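Local coordinates for membrane-bound protease PH1510 (Pyrococcus horikoshii OT3, PDB 3WWV), which cleaves proteins preferentially near hydrophobic or aromatic residues, degrading casein and a stomatin homolog in vitro, and is represented here by its C-terminal OB-fold domain, at residues K39-I44 / V62-K67; K35-F40 / D54-T59. All blocks are in the same frame, centred on the assembly; numbering follows the deposited sequence.

Contact 1 of 2, residues K39-I44 / V62-K67; sequences KFNGKI and VVRERK
K39 and V62 supply the one direct hydrogen bond between these segments, K39 N donating to V62 O at 2.8 Å. It carries the pairing of strands 32-38 and 59-64 one step past the end of the first strand. A water adds a second polar link, accepting from R64 N at 2.9 Å and donating a weak bond to N41 OD1. F40 and V63 make the apolar contact: they lie side by side and point the same way, with F40 CE2 3.8 Å from V63 CG1. The F40 torsion that sets CG beside the backbone N (chi1 -47°) brings the ring alongside V63, and K39 CG sits over the centre of one ring face. Separately, I44 CG2 rests 3.8 Å above one face of the R64 guanidinium, toward its rim, while I44 CD1 approaches R64 N. N41 OD1 lies at the guanidinium edge, near its plane and 3.5 Å from R64 NH1, and also touches R64 CG. The charge of R64 is met elsewhere, NH2 forming salt bridges with E48 and E45. The segments belong to the OB-fold barrel of the NfeD-like C-terminal domain, and here the loop leaving strand 32-38 bows out and rejoins the end of the parallel strand 59-64.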
loop_
_atom_site.group_PDB
_atom_site.type_symbol
_atom_site.label_atom_id
_atom_site.label_comp_id
_atom_site.label_asym_id
_atom_site.label_seq_id
_atom_site.Cartn_x
_atom_site.Cartn_y
_atom_site.Cartn_z
ATOM N N LYS A 39 -2.050 -6.703 -7.399
ATOM C CA LYS A 39 -0.599 -6.843 -7.542
ATOM C C LYS A 39 -0.113 -8.289 -7.659
ATOM O O LYS A 39 0.738 -8.575 -8.493
ATOM C CB LYS A 39 0.149 -6.137 -6.420
ATOM C CG LYS A 39 1.632 -5.969 -6.738
ATOM C CD LYS A 39 2.367 -5.208 -5.659
ATOM C CE LYS A 39 3.861 -5.345 -5.870
ATOM N NZ LYS A 39 4.365 -4.451 -6.943
ATOM N N PHE A 40 -0.641 -9.191 -6.834
ATOM C CA PHE A 40 -0.165 -10.581 -6.843
ATOM C C PHE A 40 -1.270 -11.550 -7.184
ATOM O O PHE A 40 -1.084 -12.431 -8.032
ATOM C CB PHE A 40 0.369 -11.014 -5.479
ATOM C CG PHE A 40 1.286 -10.039 -4.841
ATOM C CD1 PHE A 40 2.628 -10.001 -5.194
ATOM C CD2 PHE A 40 0.817 -9.184 -3.852
ATOM C CE1 PHE A 40 3.485 -9.107 -4.584
ATOM C CE2 PHE A 40 1.668 -8.294 -3.234
ATOM C CZ PHE A 40 2.999 -8.251 -3.606
ATOM N N ASN A 41 -2.395 -11.395 -6.470
ATOM C CA ASN A 41 -3.550 -12.291 -6.551
ATOM C C ASN A 41 -4.072 -12.446 -7.966
ATOM O O ASN A 41 -4.109 -11.487 -8.728
ATOM C CB ASN A 41 -4.687 -11.801 -5.644
ATOM C CG ASN A 41 -4.480 -12.155 -4.174
ATOM O OD1 ASN A 41 -5.295 -11.786 -3.321
ATOM N ND2 ASN A 41 -3.395 -12.871 -3.868
ATOM N N GLY A 42 -4.471 -13.662 -8.312
ATOM C CA GLY A 42 -5.075 -13.925 -9.609
ATOM C C GLY A 42 -6.487 -13.366 -9.714
ATOM O O GLY A 42 -6.950 -13.087 -10.828
ATOM N N LYS A 43 -7.155 -13.191 -8.562
ATOM C CA LYS A 43 -8.582 -12.833 -8.516
ATOM C C LYS A 43 -9.039 -12.237 -7.172
ATOM O O LYS A 43 -8.953 -12.893 -6.131
ATOM C CB LYS A 43 -9.450 -14.054 -8.860
ATOM C CG LYS A 43 -10.953 -13.806 -8.813
ATOM C CD LYS A 43 -11.732 -15.112 -8.797
ATOM C CE LYS A 43 -11.808 -15.714 -10.189
ATOM N NZ LYS A 43 -12.170 -17.156 -10.147
ATOM N N ILE A 44 -9.531 -10.999 -7.209
ATOM C CA ILE A 44 -10.172 -10.371 -6.051
ATOM C C ILE A 44 -11.640 -10.057 -6.380
ATOM O O ILE A 44 -11.933 -9.376 -7.354
ATOM C CB ILE A 44 -9.414 -9.109 -5.573
ATOM C CG1 ILE A 44 -7.936 -9.439 -5.301
ATOM C CG2 ILE A 44 -10.077 -8.524 -4.330
ATOM C CD1 ILE A 44 -7.103 -8.246 -4.870
ATOM N N VAL A 62 -3.473 -2.709 -6.453
ATOM C CA VAL A 62 -4.115 -2.937 -5.167
ATOM C C VAL A 62 -3.762 -4.328 -4.673
ATOM O O VAL A 62 -3.445 -5.216 -5.478
ATOM C CB VAL A 62 -5.656 -2.803 -5.263
ATOM C CG1 VAL A 62 -6.072 -1.433 -5.787
ATOM C CG2 VAL A 62 -6.259 -3.886 -6.140
ATOM N N VAL A 63 -3.784 -4.495 -3.354
ATOM C CA VAL A 63 -3.808 -5.812 -2.706
ATOM C C VAL A 63 -5.122 -5.879 -1.932
ATOM O O VAL A 63 -5.699 -4.830 -1.622
ATOM C CB VAL A 63 -2.603 -6.040 -1.741
ATOM C CG1 VAL A 63 -1.283 -6.042 -2.510
ATOM C CG2 VAL A 63 -2.565 -5.003 -0.622
ATOM N N ARG A 64 -5.619 -7.075 -1.620
ATOM C CA ARG A 64 -6.779 -7.125 -0.729
ATOM C C ARG A 64 -6.382 -6.684 0.660
ATOM O O ARG A 64 -5.261 -6.925 1.105
ATOM C CB ARG A 64 -7.515 -8.472 -0.688
ATOM C CG ARG A 64 -6.689 -9.728 -0.875
ATOM C CD ARG A 64 -7.459 -10.952 -0.376
ATOM N NE ARG A 64 -8.881 -10.922 -0.687
ATOM C CZ ARG A 64 -9.442 -11.540 -1.723
ATOM N NH1 ARG A 64 -8.716 -12.252 -2.566
ATOM N NH2 ARG A 64 -10.742 -11.438 -1.917
ATOM N N GLU A 65 -7.307 -6.006 1.322
ATOM C CA GLU A 65 -7.066 -5.482 2.648
ATOM C C GLU A 65 -6.709 -6.639 3.605
ATOM O O GLU A 65 -7.329 -7.704 3.559
ATOM C CB GLU A 65 -8.304 -4.696 3.101
ATOM C CG GLU A 65 -8.257 -4.126 4.513
ATOM C CD GLU A 65 -7.226 -3.026 4.702
ATOM O OE1 GLU A 65 -6.336 -2.851 3.841
ATOM O OE2 GLU A 65 -7.302 -2.334 5.738
ATOM N N ARG A 66 -5.694 -6.435 4.436
ATOM C CA ARG A 66 -5.293 -7.438 5.428
ATOM C C ARG A 66 -6.298 -7.597 6.572
ATOM O O ARG A 66 -6.911 -6.621 7.020
ATOM C CB ARG A 66 -3.912 -7.115 5.988
ATOM C CG ARG A 66 -2.810 -7.097 4.942
ATOM C CD ARG A 66 -2.228 -8.480 4.714
ATOM N NE ARG A 66 -1.104 -8.398 3.791
ATOM C CZ ARG A 66 -0.021 -9.168 3.829
ATOM N NH1 ARG A 66 0.121 -10.109 4.758
ATOM N NH2 ARG A 66 0.926 -8.992 2.922
ATOM N N LYS A 67 -6.438 -8.844 7.038
ATOM C CA LYS A 67 -7.380 -9.249 8.100
ATOM C C LYS A 67 -8.807 -8.777 7.822
ATOM O O LYS A 67 -9.412 -9.148 6.811
ATOM C CB LYS A 67 -6.918 -8.802 9.502
ATOM C CG LYS A 67 -5.408 -8.701 9.726
ATOM C CD LYS A 67 -4.678 -10.035 9.614
ATOM C CE LYS A 67 -3.174 -9.838 9.777
ATOM N NZ LYS A 67 -2.376 -10.758 8.917
HETATM O O HOH W 1 -3.917 -9.200 -2.647
#

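Contact 2 of 2, residues K35-F40 / D54-T59; sequences KARSKF and DMDGLT
R37 and D56 form the single salt bridge between the segments, reaching from strand 32-38 past strand 59-64 to the end of strand 49-56. The closely packed part is T59 against A36 and the root of R37. Nearer the backbone, T59 CG2 packs 4.0 Å from R37 CB and 3.9 Å from A36 C. A type II' turn from D56 to T59, with G57 at positive phi, sets the carboxylate and the methyl on the same short hairpin.

On the solvent side lie the exposed D56 and L58, and L58 gives little. Here R37 NH2 donates to D56 OD2 at 2.7 Å with an N-H...O angle of 162°, and R37 NH1 adds a weak bond to the same oxygen at 3.3 Å. OD2 lies close to the guanidinium plane, yet the carboxylate stands almost perpendicular to it, the planes 89° apart, and NH2 meets OD2 on the anti side, tilted out of the carboxylate plane. The R37 chain leaves with CG anti to N (chi1 -175°) and bends at chi3, bringing its end to D56. At the margin, K35 CB and T59 OG1 are loosely placed, 4.1 Å apart. A leucine in place of R37 would probably leave the D56 carboxylate without its mate across the strands. One strong, directed bond and one weak one converge on a single oxygen, which implies a charge-assisted surface link joining the two strands and probably favouring the charged form of D56.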
loop_
_atom_site.group_PDB
_atom_site.type_symbol
_atom_site.label_atom_id
_atom_site.label_comp_id
_atom_site.label_asym_id
_atom_site.label_seq_id
_atom_site.Cartn_x
_atom_site.Cartn_y
_atom_site.Cartn_z
ATOM N N LYS A 35 -10.107 2.103 -12.790
ATOM C CA LYS A 35 -9.526 0.867 -13.279
ATOM C C LYS A 35 -8.528 0.418 -12.225
ATOM O O LYS A 35 -7.838 1.246 -11.626
ATOM C CB LYS A 35 -8.806 1.084 -14.604
ATOM C CG LYS A 35 -9.708 1.238 -15.814
ATOM C CD LYS A 35 -8.883 1.463 -17.076
ATOM C CE LYS A 35 -9.679 1.105 -18.324
ATOM N NZ LYS A 35 -8.833 0.433 -19.359
ATOM N N ALA A 36 -8.460 -0.888 -11.988
ATOM C CA ALA A 36 -7.573 -1.429 -10.968
ATOM C C ALA A 36 -7.048 -2.801 -11.359
ATOM O O ALA A 36 -7.655 -3.502 -12.177
ATOM C CB ALA A 36 -8.270 -1.483 -9.611
ATOM N N ARG A 37 -5.914 -3.163 -10.764
ATOM C CA ARG A 37 -5.218 -4.414 -11.053
ATOM C C ARG A 37 -4.649 -4.938 -9.735
ATOM O O ARG A 37 -3.991 -4.195 -9.018
ATOM C CB ARG A 37 -4.096 -4.140 -12.068
ATOM C CG ARG A 37 -3.346 -5.359 -12.574
ATOM C CD ARG A 37 -2.521 -5.043 -13.821
ATOM N NE ARG A 37 -1.268 -4.327 -13.539
ATOM C CZ ARG A 37 -0.898 -3.162 -14.090
ATOM N NH1 ARG A 37 -1.666 -2.532 -14.975
ATOM N NH2 ARG A 37 0.265 -2.625 -13.756
ATOM N N SER A 38 -4.920 -6.193 -9.392
ATOM C CA SER A 38 -4.349 -6.752 -8.173
ATOM C C SER A 38 -2.874 -7.037 -8.390
ATOM O O SER A 38 -2.494 -7.542 -9.444
ATOM C CB SER A 38 -5.076 -8.015 -7.736
ATOM O OG SER A 38 -4.975 -9.013 -8.724
ATOM N N LYS A 39 -2.050 -6.703 -7.399
ATOM C CA LYS A 39 -0.599 -6.843 -7.542
ATOM C C LYS A 39 -0.113 -8.289 -7.659
ATOM O O LYS A 39 0.738 -8.575 -8.493
ATOM C CB LYS A 39 0.149 -6.137 -6.420
ATOM C CG LYS A 39 1.632 -5.969 -6.738
ATOM C CD LYS A 39 2.367 -5.208 -5.659
ATOM C CE LYS A 39 3.861 -5.345 -5.870
ATOM N NZ LYS A 39 4.365 -4.451 -6.943
ATOM N N PHE A 40 -0.641 -9.191 -6.834
ATOM C CA PHE A 40 -0.165 -10.581 -6.843
ATOM C C PHE A 40 -1.270 -11.550 -7.184
ATOM O O PHE A 40 -1.084 -12.431 -8.032
ATOM C CB PHE A 40 0.369 -11.014 -5.479
ATOM C CG PHE A 40 1.286 -10.039 -4.841
ATOM C CD1 PHE A 40 2.628 -10.001 -5.194
ATOM C CD2 PHE A 40 0.817 -9.184 -3.852
ATOM C CE1 PHE A 40 3.485 -9.107 -4.584
ATOM C CE2 PHE A 40 1.668 -8.294 -3.234
ATOM C CZ PHE A 40 2.999 -8.251 -3.606
ATOM N N ASP A 54 0.088 1.223 -5.364
ATOM C CA ASP A 54 0.842 1.864 -6.449
ATOM C C ASP A 54 -0.115 2.324 -7.535
ATOM O O ASP A 54 -1.319 2.103 -7.441
ATOM C CB ASP A 54 1.861 0.887 -7.046
ATOM C CG ASP A 54 3.013 1.583 -7.748
ATOM O OD1 ASP A 54 3.097 2.835 -7.756
ATOM O OD2 ASP A 54 3.854 0.857 -8.306
ATOM N N MET A 55 0.431 2.959 -8.566
ATOM C CA MET A 55 -0.357 3.411 -9.705
ATOM C C MET A 55 0.426 3.243 -10.998
ATOM O O MET A 55 1.616 3.531 -11.055
ATOM C CB MET A 55 -0.763 4.868 -9.532
ATOM C CG MET A 55 -2.185 5.146 -9.964
ATOM S SD MET A 55 -2.603 6.892 -9.909
ATOM C CE MET A 55 -2.135 7.266 -8.239
ATOM N N ASP A 56 -0.272 2.774 -12.026
ATOM C CA ASP A 56 0.276 2.541 -13.351
ATOM C C ASP A 56 -0.575 3.337 -14.333
ATOM O O ASP A 56 -1.650 2.885 -14.744
ATOM C CB ASP A 56 0.176 1.049 -13.682
ATOM C CG ASP A 56 1.033 0.645 -14.869
ATOM O OD1 ASP A 56 1.876 1.451 -15.333
ATOM O OD2 ASP A 56 0.871 -0.503 -15.325
ATOM N N GLY A 57 -0.104 4.520 -14.711
ATOM C CA GLY A 57 -0.927 5.433 -15.494
ATOM C C GLY A 57 -2.164 5.770 -14.685
ATOM O O GLY A 57 -2.053 6.244 -13.563
ATOM N N LEU A 58 -3.334 5.487 -15.242
ATOM C CA LEU A 58 -4.603 5.681 -14.554
ATOM C C LEU A 58 -5.156 4.389 -13.927
ATOM O O LEU A 58 -6.314 4.349 -13.489
ATOM C CB LEU A 58 -5.634 6.289 -15.519
ATOM C CG LEU A 58 -5.326 7.675 -16.098
ATOM C CD1 LEU A 58 -6.313 8.017 -17.204
ATOM C CD2 LEU A 58 -5.319 8.752 -15.011
ATOM N N THR A 59 -4.339 3.338 -13.881
ATOM C CA THR A 59 -4.755 2.065 -13.290
ATOM C C THR A 59 -4.190 1.935 -11.868
ATOM O O THR A 59 -2.976 2.008 -11.668
ATOM C CB THR A 59 -4.310 0.862 -14.161
ATOM O OG1 THR A 59 -4.843 1.002 -15.484
ATOM C CG2 THR A 59 -4.792 -0.466 -13.580
#

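From the N terminus, strand 32-38 leads through contact 2's first segment straight into that of contact 1, the two sharing K39 and F40. The chain then returns along strand 49-56 to the turn at D56-T59, within segment 54-59, where contact 2 closes its loop, and runs on through strand 59-64 to 62-67, where contact 1 closes the longer-reaching one. The spans therefore overlap and cross rather than nest. Strand 59-64 lies between the other two in the sheet, so contact 2 bridges its neighbours at the turn end and contact 1 continues its pairing at the far end. Between them V62 N probably bonds R37 O, and I44 CD1 packs on S38 CB. Both contacts also touch the second subunit.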